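Local coordinates for protein histidine acid phosphatase (Bifidobacterium longum subsp. infantis, PDB 6RXD) that probably removes phosphate groups from inositol polyphosphates such as phytate, and from 2,3-bisphosphoglycerate, as a histidine acid phosphatase of the MINPP subfamily, at residues 37-42 with 393-398; 133-138 with 179-184. All coordinates share one frame; numbering follows the deposited sequence.

Overall arrangement
From the N terminus the chain first lays down strand 34-44, whose residues 37-42 wait some 350 residues, about half of them helical, for strand 391-398 to close contact 1. Within that long excursion falls contact 2, where strand 132-137 is followed by helix 141-157 and a 40-residue loop closes when short strand 181-183 arrives. The smaller loop therefore lies wholly within the larger, and the two do not cross. Their centres are 10 Å apart, and they share one mixed sheet, in whose parallel part strand 391-398 lies between 34-44 and 132-137; Phe395 N and O probably bond to Ala134 O and Gln136 N. Strand 181-183 extends this row beyond 132-137.

Contact 1: 37-42 with 393-398; sequences IYTESM and ATFRFA
Arg396 runs its aliphatic chain past the backbone carbonyl of Ser41, CG lying 3.4 Å from Ser41 O, and turns its guanidinium end-on to Glu40. Arg396 NH1 and NH2 both reach a single carboxylate oxygen, each 3.0 Å from Glu40 OE1, in a salt bridge in which the carboxylate and guanidinium planes are 38° apart. NH1 also bonds to Ser41 O, which Arg396 N meets from the other side of the carbonyl plane, so one residue grips this oxygen twice. Thr394 CG2 sits over one guanidinium face, and NH2 has a second acid partner in Asp377 of helix 372-386. With a leucine in place of Arg396, the buried carboxylate of Glu40 would probably lose its counter-charge and be freer to turn, while Asp377 would lose a partner too. Beside this pair, Tyr38 OH is 2.7 Å from Thr394 OG1 in a hydrogen bond; CG of Tyr38 stands opposite its backbone N (chi1 -176°), which swings the ring across to Ala393 and Thr394, and Thr381 also bonds to the hydroxyl. The other sheet face carries Thr39, Ser41, Ala393 and Phe395. Ser41 OG meets the Phe395 ring at its edge, 3.3 Å from Phe395 CD1, and water 1 links this hydroxyl to Arg396 O. Thr39 CG2 touches Ala393 CB at 3.7 Å, next to Phe123 of helix 120-129, while Thr39 OG1 bonds to Asp449. The backbones run parallel within 3°, stitched by bonds such as Ser41 N to Thr394 O (3.0 Å). These are neighbouring central strands of the histidine phosphatase alpha/beta core: strand 34-44 leads into the family's RHG motif, and strand 391-398 into its HAE motif.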
loop_
_atom_site.group_PDB
_atom_site.type_symbol
_atom_site.label_atom_id
_atom_site.label_comp_id
_atom_site.label_asym_id
_atom_site.label_seq_id
_atom_site.Cartn_x
_atom_site.Cartn_y
_atom_site.Cartn_z
ATOM N N ILE A 37 -15.245 23.289 3.269
ATOM C CA ILE A 37 -16.120 23.075 2.107
ATOM C C ILE A 37 -15.939 21.716 1.411
ATOM O O ILE A 37 -16.801 21.295 0.646
ATOM C CB ILE A 37 -15.975 24.177 1.043
ATOM C CG1 ILE A 37 -14.527 24.267 0.551
ATOM C CG2 ILE A 37 -16.445 25.527 1.592
ATOM C CD1 ILE A 37 -14.389 25.021 -0.775
ATOM N N TYR A 38 -14.821 21.033 1.650
ATOM C CA TYR A 38 -14.558 19.797 0.923
ATOM C C TYR A 38 -13.496 18.978 1.634
ATOM O O TYR A 38 -12.630 19.533 2.311
ATOM C CB TYR A 38 -14.107 20.131 -0.515
ATOM C CG TYR A 38 -13.890 18.923 -1.403
ATOM C CD1 TYR A 38 -14.971 18.178 -1.883
ATOM C CD2 TYR A 38 -12.605 18.535 -1.778
ATOM C CE1 TYR A 38 -14.768 17.059 -2.698
ATOM C CE2 TYR A 38 -12.396 17.434 -2.591
ATOM C CZ TYR A 38 -13.469 16.698 -3.039
ATOM O OH TYR A 38 -13.233 15.596 -3.845
ATOM N N THR A 39 -13.560 17.660 1.491
ATOM C CA THR A 39 -12.427 16.830 1.893
ATOM C C THR A 39 -12.276 15.665 0.927
ATOM O O THR A 39 -13.230 15.300 0.250
ATOM C CB THR A 39 -12.573 16.323 3.340
ATOM O OG1 THR A 39 -11.350 15.694 3.754
ATOM C CG2 THR A 39 -13.736 15.329 3.466
ATOM N N GLU A 40 -11.084 15.082 0.836
ATOM C CA GLU A 40 -10.916 13.952 -0.075
ATOM C C GLU A 40 -9.741 13.090 0.330
ATOM O O GLU A 40 -8.894 13.507 1.111
ATOM C CB GLU A 40 -10.733 14.425 -1.514
ATOM C CG GLU A 40 -9.508 15.283 -1.717
ATOM C CD GLU A 40 -9.305 15.648 -3.159
ATOM O OE1 GLU A 40 -9.638 14.829 -4.043
ATOM O OE2 GLU A 40 -8.824 16.772 -3.415
ATOM N N SER A 41 -9.701 11.883 -0.216
ATOM C CA SER A 41 -8.696 10.920 0.207
ATOM C C SER A 41 -8.356 9.940 -0.893
ATOM O O SER A 41 -9.129 9.735 -1.833
ATOM C CB SER A 41 -9.223 10.132 1.403
ATOM O OG SER A 41 -10.234 9.243 0.974
ATOM N N MET A 42 -7.186 9.326 -0.777
ATOM C CA MET A 42 -6.949 8.070 -1.474
ATOM C C MET A 42 -6.202 7.193 -0.490
ATOM O O MET A 42 -5.216 7.623 0.119
ATOM C CB MET A 42 -6.137 8.267 -2.760
ATOM C CG MET A 42 -5.951 6.980 -3.584
ATOM S SD MET A 42 -4.592 5.912 -3.017
ATOM C CE MET A 42 -3.158 6.916 -3.442
ATOM N N ALA A 393 -17.249 15.342 -0.478
ATOM C CA ALA A 393 -16.115 14.450 -0.211
ATOM C C ALA A 393 -15.973 13.377 -1.268
ATOM O O ALA A 393 -16.968 12.864 -1.789
ATOM C CB ALA A 393 -16.253 13.806 1.185
ATOM N N THR A 394 -14.726 13.030 -1.581
ATOM C CA THR A 394 -14.459 11.910 -2.464
ATOM C C THR A 394 -13.480 11.015 -1.733
ATOM O O THR A 394 -12.360 11.440 -1.443
ATOM C CB THR A 394 -13.860 12.380 -3.801
ATOM O OG1 THR A 394 -14.726 13.362 -4.391
ATOM C CG2 THR A 394 -13.713 11.208 -4.759
ATOM N N PHE A 395 -13.919 9.800 -1.397
ATOM C CA PHE A 395 -13.081 8.833 -0.685
ATOM C C PHE A 395 -12.715 7.699 -1.642
ATOM O O PHE A 395 -13.594 6.979 -2.130
ATOM C CB PHE A 395 -13.822 8.262 0.534
ATOM C CG PHE A 395 -14.180 9.292 1.583
ATOM C CD1 PHE A 395 -13.224 10.166 2.081
ATOM C CD2 PHE A 395 -15.475 9.372 2.071
ATOM C CE1 PHE A 395 -13.559 11.107 3.061
ATOM C CE2 PHE A 395 -15.822 10.307 3.043
ATOM C CZ PHE A 395 -14.860 11.175 3.543
ATOM N N ARG A 396 -11.419 7.549 -1.918
ATOM C CA ARG A 396 -10.938 6.617 -2.942
ATOM C C ARG A 396 -10.104 5.512 -2.316
ATOM O O ARG A 396 -9.363 5.760 -1.359
ATOM C CB ARG A 396 -10.043 7.344 -3.955
ATOM C CG ARG A 396 -10.651 8.561 -4.644
ATOM C CD ARG A 396 -9.542 9.322 -5.337
ATOM N NE ARG A 396 -9.991 10.548 -6.008
ATOM C CZ ARG A 396 -10.057 11.739 -5.424
ATOM N NH1 ARG A 396 -9.720 11.878 -4.148
ATOM N NH2 ARG A 396 -10.461 12.798 -6.122
ATOM N N PHE A 397 -10.208 4.309 -2.886
ATOM C CA PHE A 397 -9.546 3.119 -2.345
ATOM C C PHE A 397 -8.828 2.364 -3.442
ATOM O O PHE A 397 -9.409 2.063 -4.480
ATOM C CB PHE A 397 -10.573 2.232 -1.630
ATOM C CG PHE A 397 -11.232 2.939 -0.494
ATOM C CD1 PHE A 397 -10.702 2.861 0.782
ATOM C CD2 PHE A 397 -12.314 3.790 -0.728
ATOM C CE1 PHE A 397 -11.265 3.565 1.828
ATOM C CE2 PHE A 397 -12.885 4.504 0.309
ATOM C CZ PHE A 397 -12.364 4.398 1.587
ATOM N N ALA A 398 -7.545 2.085 -3.220
ATOM C CA ALA A 398 -6.695 1.585 -4.289
ATOM C C ALA A 398 -5.540 0.747 -3.750
ATOM O O ALA A 398 -5.734 -0.076 -2.861
ATOM C CB ALA A 398 -6.187 2.758 -5.155
HETATM O O HOH W 1 -9.790 6.741 1.143
#

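Contact 2: 133-138 with 179-184; sequences IAYQSS and KDFQKN
Gln182 N donates to Tyr135 O at 2.9 Å and Asn184 N to Ser137 O at 2.9 Å, both nearly straight, with N-H...O angles of 166°. Between them Ser137 N reaches Gln182 O at 3.0 Å, completing a short parallel ladder. The strand segments cross at 50°, so the pairing is brief. Water 2 lies near the start of the ladder, accepting from Tyr135 N and close to Asp180 O. At the other end, the extended side chain of Gln136 lies alongside Asn184, and Asn184 ND2 gives Gln136 OE1 a weak bond of 3.4 Å. Asn184 occupies the N-cap position of helix 185-188. The other polar ends bond outside the two segments: Gln182 OE1 to Asn171 N, Lys183 NZ to Asp197, and Ser137 OG to Thr144. The apolar part rests on Phe181, whose ring takes Tyr135 CB over one face, 3.8 Å from the ring centroid. The two rings meet obliquely, planes 46° apart, and the Tyr135 ring also touches Phe150 and Glu151 of helix 141-157. Phe181 touches Glu151 as well. Asp180, just ahead of Phe181, and Glu151 are zinc ligands seen for this protein, but no zinc is bound to them in this chain and the two carboxylates stand close, a proximity that probably costs some repulsion. The chemistry implies a junction held by backbone bonds and the Tyr135-Phe181 packing, with the side-chain ends of Ser137, Gln182 and Lys183 bonded to residues outside the two segments and the Asp180 carboxylate close to that of Glu151, a pairing a bound zinc would probably relieve.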
loop_
_atom_site.group_PDB
_atom_site.type_symbol
_atom_site.label_atom_id
_atom_site.label_comp_id
_atom_site.label_asym_id
_atom_site.label_seq_id
_atom_site.Cartn_x
_atom_site.Cartn_y
_atom_site.Cartn_z
ATOM N N ILE A 133 -21.558 12.415 -0.748
ATOM C CA ILE A 133 -20.257 11.768 -0.585
ATOM C C ILE A 133 -20.040 10.776 -1.726
ATOM O O ILE A 133 -20.921 9.964 -2.021
ATOM C CB ILE A 133 -20.213 11.003 0.748
ATOM C CG1 ILE A 133 -20.343 11.973 1.929
ATOM C CG2 ILE A 133 -18.934 10.176 0.874
ATOM C CD1 ILE A 133 -20.453 11.280 3.281
ATOM N N ALA A 134 -18.881 10.834 -2.375
ATOM C CA ALA A 134 -18.578 9.880 -3.450
ATOM C C ALA A 134 -17.550 8.873 -2.981
ATOM O O ALA A 134 -16.467 9.257 -2.549
ATOM C CB ALA A 134 -18.074 10.609 -4.694
ATOM N N TYR A 135 -17.895 7.588 -3.054
ATOM C CA TYR A 135 -16.953 6.516 -2.748
ATOM C C TYR A 135 -16.452 5.929 -4.053
ATOM O O TYR A 135 -17.240 5.673 -4.963
ATOM C CB TYR A 135 -17.648 5.417 -1.935
ATOM C CG TYR A 135 -17.870 5.758 -0.479
ATOM C CD1 TYR A 135 -16.826 5.676 0.432
ATOM C CD2 TYR A 135 -19.124 6.141 -0.011
ATOM C CE1 TYR A 135 -17.015 5.976 1.765
ATOM C CE2 TYR A 135 -19.322 6.450 1.334
ATOM C CZ TYR A 135 -18.259 6.358 2.207
ATOM O OH TYR A 135 -18.426 6.653 3.540
ATOM N N GLN A 136 -15.143 5.723 -4.160
ATOM C CA GLN A 136 -14.577 5.165 -5.383
ATOM C C GLN A 136 -13.568 4.088 -5.068
ATOM O O GLN A 136 -12.886 4.155 -4.050
ATOM C CB GLN A 136 -13.879 6.251 -6.205
ATOM C CG GLN A 136 -14.805 7.370 -6.651
ATOM C CD GLN A 136 -14.097 8.414 -7.499
ATOM O OE1 GLN A 136 -12.889 8.332 -7.739
ATOM N NE2 GLN A 136 -14.851 9.406 -7.950
ATOM N N SER A 137 -13.481 3.094 -5.947
ATOM C CA SER A 137 -12.389 2.129 -5.873
ATOM C C SER A 137 -11.864 1.790 -7.265
ATOM O O SER A 137 -12.443 2.187 -8.267
ATOM C CB SER A 137 -12.819 0.868 -5.124
ATOM O OG SER A 137 -13.205 -0.144 -6.020
ATOM N N SER A 138 -10.741 1.077 -7.315
ATOM C CA SER A 138 -10.172 0.639 -8.576
ATOM C C SER A 138 -11.076 -0.397 -9.229
ATOM O O SER A 138 -10.993 -0.628 -10.438
ATOM C CB SER A 138 -8.810 0.007 -8.319
ATOM O OG SER A 138 -8.959 -1.121 -7.478
ATOM N N LYS A 179 -22.093 -1.693 -3.521
ATOM C CA LYS A 179 -22.976 -0.890 -4.372
ATOM C C LYS A 179 -22.729 0.620 -4.336
ATOM O O LYS A 179 -23.132 1.338 -5.253
ATOM C CB LYS A 179 -24.451 -1.176 -4.043
ATOM C CG LYS A 179 -24.873 -0.706 -2.653
ATOM C CD LYS A 179 -26.391 -0.813 -2.441
ATOM C CE LYS A 179 -26.851 -2.262 -2.408
ATOM N NZ LYS A 179 -26.294 -3.006 -1.239
ATOM N N ASP A 180 -22.083 1.108 -3.284
ATOM C CA ASP A 180 -21.857 2.544 -3.164
ATOM C C ASP A 180 -20.574 3.004 -3.838
ATOM O O ASP A 180 -20.300 4.205 -3.900
ATOM C CB ASP A 180 -21.859 2.972 -1.692
ATOM C CG ASP A 180 -23.226 2.860 -1.054
ATOM O OD1 ASP A 180 -24.233 2.799 -1.789
ATOM O OD2 ASP A 180 -23.297 2.848 0.189
ATOM N N PHE A 181 -19.798 2.053 -4.350
ATOM C CA PHE A 181 -18.470 2.356 -4.878
ATOM C C PHE A 181 -18.405 2.482 -6.392
ATOM O O PHE A 181 -18.675 1.529 -7.114
ATOM C CB PHE A 181 -17.464 1.320 -4.362
ATOM C CG PHE A 181 -17.159 1.489 -2.910
ATOM C CD1 PHE A 181 -16.049 2.215 -2.510
ATOM C CD2 PHE A 181 -18.028 1.006 -1.946
ATOM C CE1 PHE A 181 -15.781 2.418 -1.168
ATOM C CE2 PHE A 181 -17.768 1.206 -0.599
ATOM C CZ PHE A 181 -16.647 1.925 -0.216
ATOM N N GLN A 182 -18.054 3.678 -6.856
ATOM C CA GLN A 182 -17.860 3.942 -8.275
ATOM C C GLN A 182 -16.491 3.435 -8.722
ATOM O O GLN A 182 -15.477 3.784 -8.135
ATOM C CB GLN A 182 -17.935 5.445 -8.519
ATOM C CG GLN A 182 -17.533 5.882 -9.917
ATOM C CD GLN A 182 -18.589 5.574 -10.948
ATOM O OE1 GLN A 182 -19.677 5.109 -10.616
ATOM N NE2 GLN A 182 -18.271 5.823 -12.215
ATOM N N LYS A 183 -16.457 2.615 -9.765
ATOM C CA LYS A 183 -15.181 2.140 -10.290
ATOM C C LYS A 183 -14.497 3.251 -11.085
ATOM O O LYS A 183 -15.104 3.856 -11.979
ATOM C CB LYS A 183 -15.401 0.891 -11.152
ATOM C CG LYS A 183 -15.820 -0.329 -10.342
ATOM C CD LYS A 183 -15.895 -1.594 -11.200
ATOM C CE LYS A 183 -17.056 -1.546 -12.185
ATOM N NZ LYS A 183 -17.259 -2.886 -12.823
ATOM N N ASN A 184 -13.249 3.552 -10.732
ATOM C CA ASN A 184 -12.479 4.570 -11.449
ATOM C C ASN A 184 -11.038 4.121 -11.661
ATOM O O ASN A 184 -10.118 4.626 -11.016
ATOM C CB ASN A 184 -12.503 5.904 -10.691
ATOM C CG ASN A 184 -12.120 7.079 -11.566
ATOM O OD1 ASN A 184 -11.520 6.908 -12.633
ATOM N ND2 ASN A 184 -12.460 8.281 -11.119
HETATM O O HOH W 2 -20.401 6.812 -4.507
#